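CRISPR-associated endonuclease Cas9 (Campylobacter jejuni subsp. jejuni serotype O:2, PDB 5X2H) uses a guide RNA to recognise complementary foreign DNA and cuts its two strands with separate RuvC-like and HNH nuclease domains. Local coordinates at residues H555-H558 with A559-V563; R496-L499 with N500-D504; P442-N445 with E446-Y449. One frame throughout, in Å; residues are numbered along the deposited sequence.

How the interactions relate
Interactions 2 and 3 form one connected patch, their centres about 11 Å apart: Asp-504 OD2 lies 2.5 Å from Tyr-449 OH and Tyr-501 OH lies 2.7 Å from Pro-442 O, both probable hydrogen bonds tying helix 493-505 to the loop 442-449. Both also border the bound RNA. Interaction 1 stands apart, its centre about 22 Å from that of interaction 2 and about 28 Å from that of interaction 3. It holds His-558, a predicted magnesium ligand of the RuvC centre, whose side chain is about 4 Å from that of Asp-14. Interaction 2 approaches the same centre from further back, the Leu-499 side chain being about 10 Å from that of Glu-485.

Interaction 1 of 3, residues H555-H558 with A559-V563; sequences HLHH and AIDAV
A chi1 of 83° tucks CG of His-557 between its own backbone N and carbonyl carbon, and Ile-560 places CG1 in the same way with a chi1 of 73°. The isoleucine arm therefore runs back over the preceding turn: CG1 comes to 3.1 Å from His-557 O, and CD1 reaches His-557 CB at 4.0 Å. Asp-561 also turns back towards the start of the helix, and its OD2 ends 3.8 Å from His-557 CD2, with the carboxylate steeply inclined to the imidazole, 79° between the planes. The same OD2 lies 3.1 Å from His-557 O; the two are both acceptors and cannot bond each other, while OD1 of Asp-561 forms a salt bridge with Arg-542. The other end of the imidazole is fixed too, because ND1 of His-557 is hydrogen-bonded to Asn-554 O. His-558 turns a ring face to its neighbour, with His-557 CE1 3.3 Å above it and displaced towards the rim.

The backbone winds into helix here. Ala-559 N bonds to Leu-556 O at 3.0 Å, and Asp-561 N to His-557 O at 3.3 Å. The sequence His-His-Ala-Ile-Asp-Ala matches the third RuvC motif of Cas9 nucleases. Within it His-558 is the predicted magnesium ligand, and the Asp-561 side chain is about 5 Å from that of Glu-485, another residue of the predicted metal site.

Helix 557-566 and the residue just before it pack on their neighbours through apolar side chains: Ala-559 rests on Val-35 of strand 29-37, Ala-562 on Ala-23 of strand 19-26, and Leu-556 and Ile-560 meet Ile-621 of helix 615-622.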
loop_
_atom_site.group_PDB
_atom_site.type_symbol
_atom_site.label_atom_id
_atom_site.label_comp_id
_atom_site.label_asym_id
_atom_site.label_seq_id
_atom_site.Cartn_x
_atom_site.Cartn_y
_atom_site.Cartn_z
ATOM N N HIS A 555 -28.119 -3.830 -6.690
ATOM C CA HIS A 555 -27.559 -2.756 -5.877
ATOM C C HIS A 555 -28.576 -2.090 -4.957
ATOM O O HIS A 555 -28.174 -1.373 -4.035
ATOM C CB HIS A 555 -26.931 -1.690 -6.782
ATOM C CG HIS A 555 -25.744 -2.170 -7.556
ATOM N ND1 HIS A 555 -24.779 -2.990 -7.009
ATOM C CD2 HIS A 555 -25.364 -1.946 -8.837
ATOM C CE1 HIS A 555 -23.856 -3.247 -7.918
ATOM N NE2 HIS A 555 -24.187 -2.626 -9.035
ATOM N N LEU A 556 -29.876 -2.307 -5.175
ATOM C CA LEU A 556 -30.883 -1.568 -4.422
ATOM C C LEU A 556 -30.992 -2.020 -2.971
ATOM O O LEU A 556 -31.524 -1.269 -2.145
ATOM C CB LEU A 556 -32.246 -1.691 -5.107
ATOM C CG LEU A 556 -32.359 -1.081 -6.505
ATOM C CD1 LEU A 556 -33.730 -1.362 -7.103
ATOM C CD2 LEU A 556 -32.086 0.415 -6.464
ATOM N N HIS A 557 -30.500 -3.215 -2.632
ATOM C CA HIS A 557 -30.668 -3.712 -1.271
ATOM C C HIS A 557 -29.826 -2.950 -0.257
ATOM O O HIS A 557 -30.084 -3.069 0.947
ATOM C CB HIS A 557 -30.339 -5.205 -1.197
ATOM C CG HIS A 557 -28.878 -5.502 -1.060
ATOM N ND1 HIS A 557 -28.024 -5.559 -2.141
ATOM C CD2 HIS A 557 -28.123 -5.767 0.031
ATOM C CE1 HIS A 557 -26.804 -5.842 -1.720
ATOM N NE2 HIS A 557 -26.837 -5.973 -0.406
ATOM N N HIS A 558 -28.831 -2.180 -0.699
ATOM C CA HIS A 558 -28.098 -1.336 0.239
ATOM C C HIS A 558 -28.966 -0.194 0.749
ATOM O O HIS A 558 -28.733 0.316 1.851
ATOM C CB HIS A 558 -26.833 -0.786 -0.416
ATOM C CG HIS A 558 -25.888 -1.845 -0.890
ATOM N ND1 HIS A 558 -25.355 -2.797 -0.048
ATOM C CD2 HIS A 558 -25.376 -2.099 -2.118
ATOM C CE1 HIS A 558 -24.558 -3.595 -0.738
ATOM N NE2 HIS A 558 -24.554 -3.192 -1.997
ATOM N N ALA A 559 -29.967 0.217 -0.030
ATOM C CA ALA A 559 -30.851 1.293 0.401
ATOM C C ALA A 559 -31.916 0.793 1.366
ATOM O O ALA A 559 -32.252 1.487 2.331
ATOM C CB ALA A 559 -31.502 1.959 -0.807
ATOM N N ILE A 560 -32.464 -0.403 1.123
ATOM C CA ILE A 560 -33.452 -0.946 2.050
ATOM C C ILE A 560 -32.816 -1.201 3.409
ATOM O O ILE A 560 -33.489 -1.116 4.444
ATOM C CB ILE A 560 -34.108 -2.221 1.477
ATOM C CG1 ILE A 560 -33.143 -3.407 1.503
ATOM C CG2 ILE A 560 -34.604 -1.980 0.059
ATOM C CD1 ILE A 560 -33.728 -4.686 0.935
ATOM N N ASP A 561 -31.513 -1.497 3.437
ATOM C CA ASP A 561 -30.814 -1.598 4.711
ATOM C C ASP A 561 -30.736 -0.240 5.397
ATOM O O ASP A 561 -30.955 -0.139 6.608
ATOM C CB ASP A 561 -29.415 -2.180 4.506
ATOM C CG ASP A 561 -29.448 -3.589 3.944
ATOM O OD1 ASP A 561 -30.484 -4.269 4.096
ATOM O OD2 ASP A 561 -28.436 -4.017 3.350
ATOM N N ALA A 562 -30.439 0.818 4.636
ATOM C CA ALA A 562 -30.406 2.159 5.211
ATOM C C ALA A 562 -31.784 2.582 5.699
ATOM O O ALA A 562 -31.905 3.286 6.709
ATOM C CB ALA A 562 -29.865 3.157 4.187
ATOM N N VAL A 563 -32.839 2.166 4.993
ATOM C CA VAL A 563 -34.191 2.399 5.489
ATOM C C VAL A 563 -34.400 1.675 6.811
ATOM O O VAL A 563 -35.092 2.179 7.704
ATOM C CB VAL A 563 -35.228 1.973 4.429
ATOM C CG1 VAL A 563 -36.641 2.098 4.976
ATOM C CG2 VAL A 563 -35.075 2.814 3.174
#

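Interaction 2 of 3, residues R496-L499 with N500-D504; sequences RLVL and NYTKD. With nucleotides of chain B.
Thr-502 hooks back onto Val-498, one turn earlier, in the tightest part of this contact. Its OG1 bonds to Val-498 O at 2.6 Å and its own N reaches the same oxygen at 2.9 Å, the two donors coming from opposite faces of the carbonyl plane. Because OG1 sits beside the backbone N (chi1 -57°), it lies alongside the helix within easy grasp of that carbonyl; Tyr-465 OH is a further partner. The two side chains run side by side in the buried flank, Val-498 against Ile-484 and Thr-502 against Ile-482 of strand 481-485.

The flank by the RNA is looser, and its long side chains, Arg-496 and Lys-503, are partly exposed. Arg-496 bends at chi2 and chi3, so that its guanidinium lays one face on the first nucleotide of chain B, with C5' of G1 3.4 Å above the middle of the group. Its CD touches Asn-500 ND2 at 3.4 Å, and the amide is turned 45° from the guanidinium. ND2 makes a weak bond, 3.3 Å, to OP1 of G2 of chain B. The amide's other end is better fixed: Lys-503 NZ donates to Asn-500 OD1 at 3.0 Å, while Lys-503 CE rests on Leu-499 CD2 at 3.7 Å.

Buried branches on one flank and RNA-facing polar groups on another make this an amphipathic helix. In this construct it lies between the neighbouring parallel strands 481-485 and 530-532, behind an engineered linker that replaces the natural HNH domain, a layout consistent with RuvC's RNase H fold.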
loop_
_atom_site.group_PDB
_atom_site.type_symbol
_atom_site.label_atom_id
_atom_site.label_comp_id
_atom_site.label_asym_id
_atom_site.label_seq_id
_atom_site.Cartn_x
_atom_site.Cartn_y
_atom_site.Cartn_z
ATOM N N ARG A 496 -17.473 2.683 14.496
ATOM C CA ARG A 496 -17.132 3.511 15.647
ATOM C C ARG A 496 -16.250 4.684 15.241
ATOM O O ARG A 496 -16.332 5.761 15.842
ATOM C CB ARG A 496 -16.448 2.654 16.713
ATOM C CG ARG A 496 -16.064 3.399 17.977
ATOM C CD ARG A 496 -17.251 4.129 18.587
ATOM N NE ARG A 496 -18.364 3.234 18.887
ATOM C CZ ARG A 496 -19.444 3.595 19.574
ATOM N NH1 ARG A 496 -20.413 2.719 19.803
ATOM N NH2 ARG A 496 -19.552 4.833 20.038
ATOM N N LEU A 497 -15.418 4.501 14.212
ATOM C CA LEU A 497 -14.576 5.589 13.729
ATOM C C LEU A 497 -15.407 6.653 13.024
ATOM O O LEU A 497 -15.259 7.851 13.295
ATOM C CB LEU A 497 -13.503 5.039 12.790
ATOM C CG LEU A 497 -12.491 6.050 12.251
ATOM C CD1 LEU A 497 -11.695 6.674 13.392
ATOM C CD2 LEU A 497 -11.567 5.378 11.263
ATOM N N VAL A 498 -16.280 6.234 12.107
ATOM C CA VAL A 498 -17.133 7.183 11.398
ATOM C C VAL A 498 -18.040 7.918 12.377
ATOM O O VAL A 498 -18.308 9.116 12.222
ATOM C CB VAL A 498 -17.941 6.457 10.305
ATOM C CG1 VAL A 498 -18.996 7.376 9.719
ATOM C CG2 VAL A 498 -17.012 5.953 9.210
ATOM N N LEU A 499 -18.511 7.216 13.409
ATOM C CA LEU A 499 -19.398 7.832 14.391
ATOM C C LEU A 499 -18.671 8.902 15.198
ATOM O O LEU A 499 -19.172 10.023 15.349
ATOM C CB LEU A 499 -19.982 6.755 15.306
ATOM C CG LEU A 499 -20.909 7.198 16.440
ATOM C CD1 LEU A 499 -22.109 6.267 16.536
ATOM C CD2 LEU A 499 -20.164 7.242 17.768
ATOM N N ASN A 500 -17.490 8.574 15.733
ATOM C CA ASN A 500 -16.726 9.555 16.501
ATOM C C ASN A 500 -16.293 10.722 15.625
ATOM O O ASN A 500 -16.267 11.873 16.075
ATOM C CB ASN A 500 -15.507 8.892 17.142
ATOM C CG ASN A 500 -15.879 7.906 18.226
ATOM O OD1 ASN A 500 -16.781 8.154 19.028
ATOM N ND2 ASN A 500 -15.182 6.777 18.261
ATOM N N TYR A 501 -15.945 10.439 14.369
ATOM C CA TYR A 501 -15.562 11.488 13.431
ATOM C C TYR A 501 -16.740 12.399 13.101
ATOM O O TYR A 501 -16.549 13.595 12.859
ATOM C CB TYR A 501 -14.963 10.827 12.186
ATOM C CG TYR A 501 -14.943 11.607 10.887
ATOM C CD1 TYR A 501 -14.461 12.910 10.821
ATOM C CD2 TYR A 501 -15.340 10.999 9.702
ATOM C CE1 TYR A 501 -14.428 13.599 9.615
ATOM C CE2 TYR A 501 -15.306 11.673 8.500
ATOM C CZ TYR A 501 -14.848 12.969 8.458
ATOM O OH TYR A 501 -14.822 13.627 7.249
ATOM N N THR A 502 -17.963 11.868 13.133
ATOM C CA THR A 502 -19.123 12.686 12.797
ATOM C C THR A 502 -19.564 13.551 13.973
ATOM O O THR A 502 -19.879 14.732 13.790
ATOM C CB THR A 502 -20.274 11.797 12.324
ATOM O OG1 THR A 502 -19.841 11.007 11.208
ATOM C CG2 THR A 502 -21.464 12.645 11.899
ATOM N N LYS A 503 -19.588 12.997 15.187
ATOM C CA LYS A 503 -20.059 13.772 16.328
ATOM C C LYS A 503 -19.014 14.746 16.856
ATOM O O LYS A 503 -19.370 15.668 17.596
ATOM C CB LYS A 503 -20.522 12.846 17.457
ATOM C CG LYS A 503 -19.433 12.027 18.133
ATOM C CD LYS A 503 -20.011 11.301 19.343
ATOM C CE LYS A 503 -19.119 10.162 19.816
ATOM N NZ LYS A 503 -17.833 10.627 20.407
ATOM N N ASP A 504 -17.744 14.574 16.491
ATOM C CA ASP A 504 -16.718 15.514 16.922
ATOM C C ASP A 504 -16.646 16.757 16.046
ATOM O O ASP A 504 -16.119 17.781 16.496
ATOM C CB ASP A 504 -15.343 14.841 16.941
ATOM C CG ASP A 504 -15.116 13.997 18.178
ATOM O OD1 ASP A 504 -16.058 13.847 18.985
ATOM O OD2 ASP A 504 -13.988 13.489 18.344
ATOM P P G B 1 -17.411 -0.324 23.231
ATOM O OP1 G B 1 -18.786 -0.782 22.902
ATOM O OP2 G B 1 -16.277 -0.687 22.343
ATOM O "O5'" G B 1 -17.442 1.263 23.365
ATOM C "C5'" G B 1 -18.217 2.057 22.478
ATOM C "C4'" G B 1 -18.247 3.497 22.919
ATOM O "O4'" G B 1 -19.011 3.617 24.148
ATOM C "C3'" G B 1 -16.898 4.114 23.259
ATOM O "O3'" G B 1 -16.182 4.557 22.121
ATOM C "C2'" G B 1 -17.278 5.234 24.214
ATOM O "O2'" G B 1 -17.798 6.343 23.495
ATOM C "C1'" G B 1 -18.421 4.584 24.992
ATOM N N9 G B 1 -17.932 3.898 26.203
ATOM C C8 G B 1 -17.949 2.544 26.436
ATOM N N7 G B 1 -17.451 2.215 27.596
ATOM C C5 G B 1 -17.080 3.425 28.166
ATOM C C6 G B 1 -16.481 3.700 29.422
ATOM O O6 G B 1 -16.150 2.903 30.308
ATOM N N1 G B 1 -16.272 5.062 29.604
ATOM C C2 G B 1 -16.597 6.036 28.696
ATOM N N2 G B 1 -16.316 7.295 29.057
ATOM N N3 G B 1 -17.157 5.795 27.520
ATOM C C4 G B 1 -17.370 4.476 27.321
ATOM P P G B 2 -14.577 4.470 22.092
ATOM O OP1 G B 2 -14.118 5.059 20.808
ATOM O OP2 G B 2 -14.178 3.087 22.454
ATOM O "O5'" G B 2 -14.112 5.432 23.276
ATOM C "C5'" G B 2 -14.281 6.838 23.180
ATOM C "C4'" G B 2 -13.732 7.562 24.386
ATOM O "O4'" G B 2 -14.474 7.201 25.580
ATOM C "C3'" G B 2 -12.290 7.267 24.762
ATOM O "O3'" G B 2 -11.346 7.924 23.937
ATOM C "C2'" G B 2 -12.243 7.717 26.215
ATOM O "O2'" G B 2 -12.176 9.132 26.301
ATOM C "C1'" G B 2 -13.619 7.265 26.707
ATOM N N9 G B 2 -13.541 5.937 27.340
ATOM C C8 G B 2 -13.939 4.720 26.842
ATOM N N7 G B 2 -13.705 3.734 27.667
ATOM C C5 G B 2 -13.106 4.335 28.770
ATOM C C6 G B 2 -12.627 3.782 29.987
ATOM O O6 G B 2 -12.632 2.602 30.354
ATOM N N1 G B 2 -12.098 4.760 30.826
ATOM C C2 G B 2 -12.037 6.101 30.538
ATOM N N2 G B 2 -11.489 6.888 31.475
ATOM N N3 G B 2 -12.480 6.628 29.409
ATOM C C4 G B 2 -12.996 5.695 28.579
#

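Interaction 3 of 3, residues P442-N445 with E446-Y449; sequences PAFN and ETYY
Phe-444 lays its ring beside Tyr-449, CE1 meeting the tyrosine CB at 3.7 Å while CZ approaches the carbonyl oxygen O of Tyr-449 at 3.5 Å. The two side chains run roughly at right angles, and it is the stem of the tyrosine, not its ring, that makes the touch. Thr-447 comes in over one face of the phenylalanine, with OG1 4.0 Å above the plane and shifted towards the rim.

That hydroxyl does more than pack. A chi1 of 74° sets OG1 of Thr-447 between its own N and carbonyl carbon, from where it donates to Phe-444 O at 3.0 Å and accepts from Tyr-449 N at 3.3 Å. The second bond, between the hydroxyl and the backbone N two residues on, defines an ST turn. One oxygen thus clamps the chain both behind and ahead of it, and Thr-447 N adds a weak bond to Phe-444 O.

Just before this, a short 3-10 turn closes through Glu-446 N and Ala-443 O, 2.9 Å apart with an N-H...O angle of 159°. The Glu-446 chain, bent at chi2, folds back along the turn: its CG comes to 3.9 Å from Ala-443 CB, and its carboxylate bends round beside the amide of Asn-445, the two planes 42° apart. Glu-446 is exposed, whereas Ala-443 and Asn-445 pack on sugars of the bound RNA.

The Phe-444 side chain touches Leu-459 and Ile-462 of helix 456-476, and its ring meets that of Tyr-501 edge-to-face. The OD2 atom of Asp-504, already met by Tyr-449, is also hydrogen-bonded with the hydroxyl of Tyr-448.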
loop_
_atom_site.group_PDB
_atom_site.type_symbol
_atom_site.label_atom_id
_atom_site.label_comp_id
_atom_site.label_asym_id
_atom_site.label_seq_id
_atom_site.Cartn_x
_atom_site.Cartn_y
_atom_site.Cartn_z
ATOM N N PRO A 442 -16.024 18.250 7.569
ATOM C CA PRO A 442 -14.766 18.602 6.902
ATOM C C PRO A 442 -14.031 17.357 6.432
ATOM O O PRO A 442 -14.378 16.224 6.770
ATOM C CB PRO A 442 -13.983 19.335 7.992
ATOM C CG PRO A 442 -14.485 18.729 9.260
ATOM C CD PRO A 442 -15.950 18.451 9.026
ATOM N N ALA A 443 -12.991 17.593 5.635
ATOM C CA ALA A 443 -12.161 16.501 5.142
ATOM C C ALA A 443 -11.619 15.682 6.304
ATOM O O ALA A 443 -11.102 16.232 7.281
ATOM C CB ALA A 443 -11.011 17.053 4.302
ATOM N N PHE A 444 -11.751 14.358 6.199
ATOM C CA PHE A 444 -11.238 13.468 7.233
ATOM C C PHE A 444 -9.743 13.658 7.456
ATOM O O PHE A 444 -9.248 13.380 8.555
ATOM C CB PHE A 444 -11.542 12.013 6.863
ATOM C CG PHE A 444 -11.102 11.021 7.897
ATOM C CD1 PHE A 444 -11.841 10.836 9.053
ATOM C CD2 PHE A 444 -9.951 10.274 7.715
ATOM C CE1 PHE A 444 -11.440 9.925 10.010
ATOM C CE2 PHE A 444 -9.544 9.359 8.668
ATOM C CZ PHE A 444 -10.290 9.184 9.816
ATOM N N ASN A 445 -9.021 14.141 6.441
ATOM C CA ASN A 445 -7.594 14.411 6.561
ATOM C C ASN A 445 -7.292 15.527 7.553
ATOM O O ASN A 445 -6.178 15.580 8.083
ATOM C CB ASN A 445 -7.022 14.776 5.190
ATOM C CG ASN A 445 -5.509 14.685 5.141
ATOM O OD1 ASN A 445 -4.917 13.721 5.622
ATOM N ND2 ASN A 445 -4.877 15.692 4.551
ATOM N N GLU A 446 -8.250 16.414 7.814
ATOM C CA GLU A 446 -8.027 17.570 8.671
ATOM C C GLU A 446 -8.419 17.325 10.122
ATOM O O GLU A 446 -8.353 18.257 10.930
ATOM C CB GLU A 446 -8.792 18.780 8.125
ATOM C CG GLU A 446 -8.602 18.995 6.633
ATOM C CD GLU A 446 -7.148 19.188 6.254
ATOM O OE1 GLU A 446 -6.651 20.328 6.359
ATOM O OE2 GLU A 446 -6.498 18.198 5.858
ATOM N N THR A 447 -8.827 16.111 10.469
ATOM C CA THR A 447 -9.162 15.758 11.839
ATOM C C THR A 447 -7.989 15.042 12.496
ATOM O O THR A 447 -7.082 14.543 11.825
ATOM C CB THR A 447 -10.407 14.865 11.883
ATOM O OG1 THR A 447 -10.064 13.544 11.446
ATOM C CG2 THR A 447 -11.497 15.422 10.978
ATOM N N TYR A 448 -8.016 14.992 13.829
ATOM C CA TYR A 448 -6.970 14.259 14.536
ATOM C C TYR A 448 -7.150 12.749 14.457
ATOM O O TYR A 448 -6.313 12.018 14.997
ATOM C CB TYR A 448 -6.896 14.701 16.001
ATOM C CG TYR A 448 -8.232 15.011 16.630
ATOM C CD1 TYR A 448 -9.206 14.030 16.757
ATOM C CD2 TYR A 448 -8.516 16.283 17.110
ATOM C CE1 TYR A 448 -10.429 14.308 17.333
ATOM C CE2 TYR A 448 -9.735 16.571 17.689
ATOM C CZ TYR A 448 -10.688 15.578 17.798
ATOM O OH TYR A 448 -11.908 15.852 18.373
ATOM N N TYR A 449 -8.211 12.266 13.808
ATOM C CA TYR A 449 -8.360 10.845 13.532
ATOM C C TYR A 449 -7.566 10.398 12.314
ATOM O O TYR A 449 -7.568 9.201 12.002
ATOM C CB TYR A 449 -9.834 10.490 13.316
ATOM C CG TYR A 449 -10.729 10.690 14.517
ATOM C CD1 TYR A 449 -10.686 9.814 15.594
ATOM C CD2 TYR A 449 -11.639 11.739 14.562
ATOM C CE1 TYR A 449 -11.510 9.988 16.691
ATOM C CE2 TYR A 449 -12.469 11.919 15.654
ATOM C CZ TYR A 449 -12.399 11.040 16.716
ATOM O OH TYR A 449 -13.221 11.215 17.805
#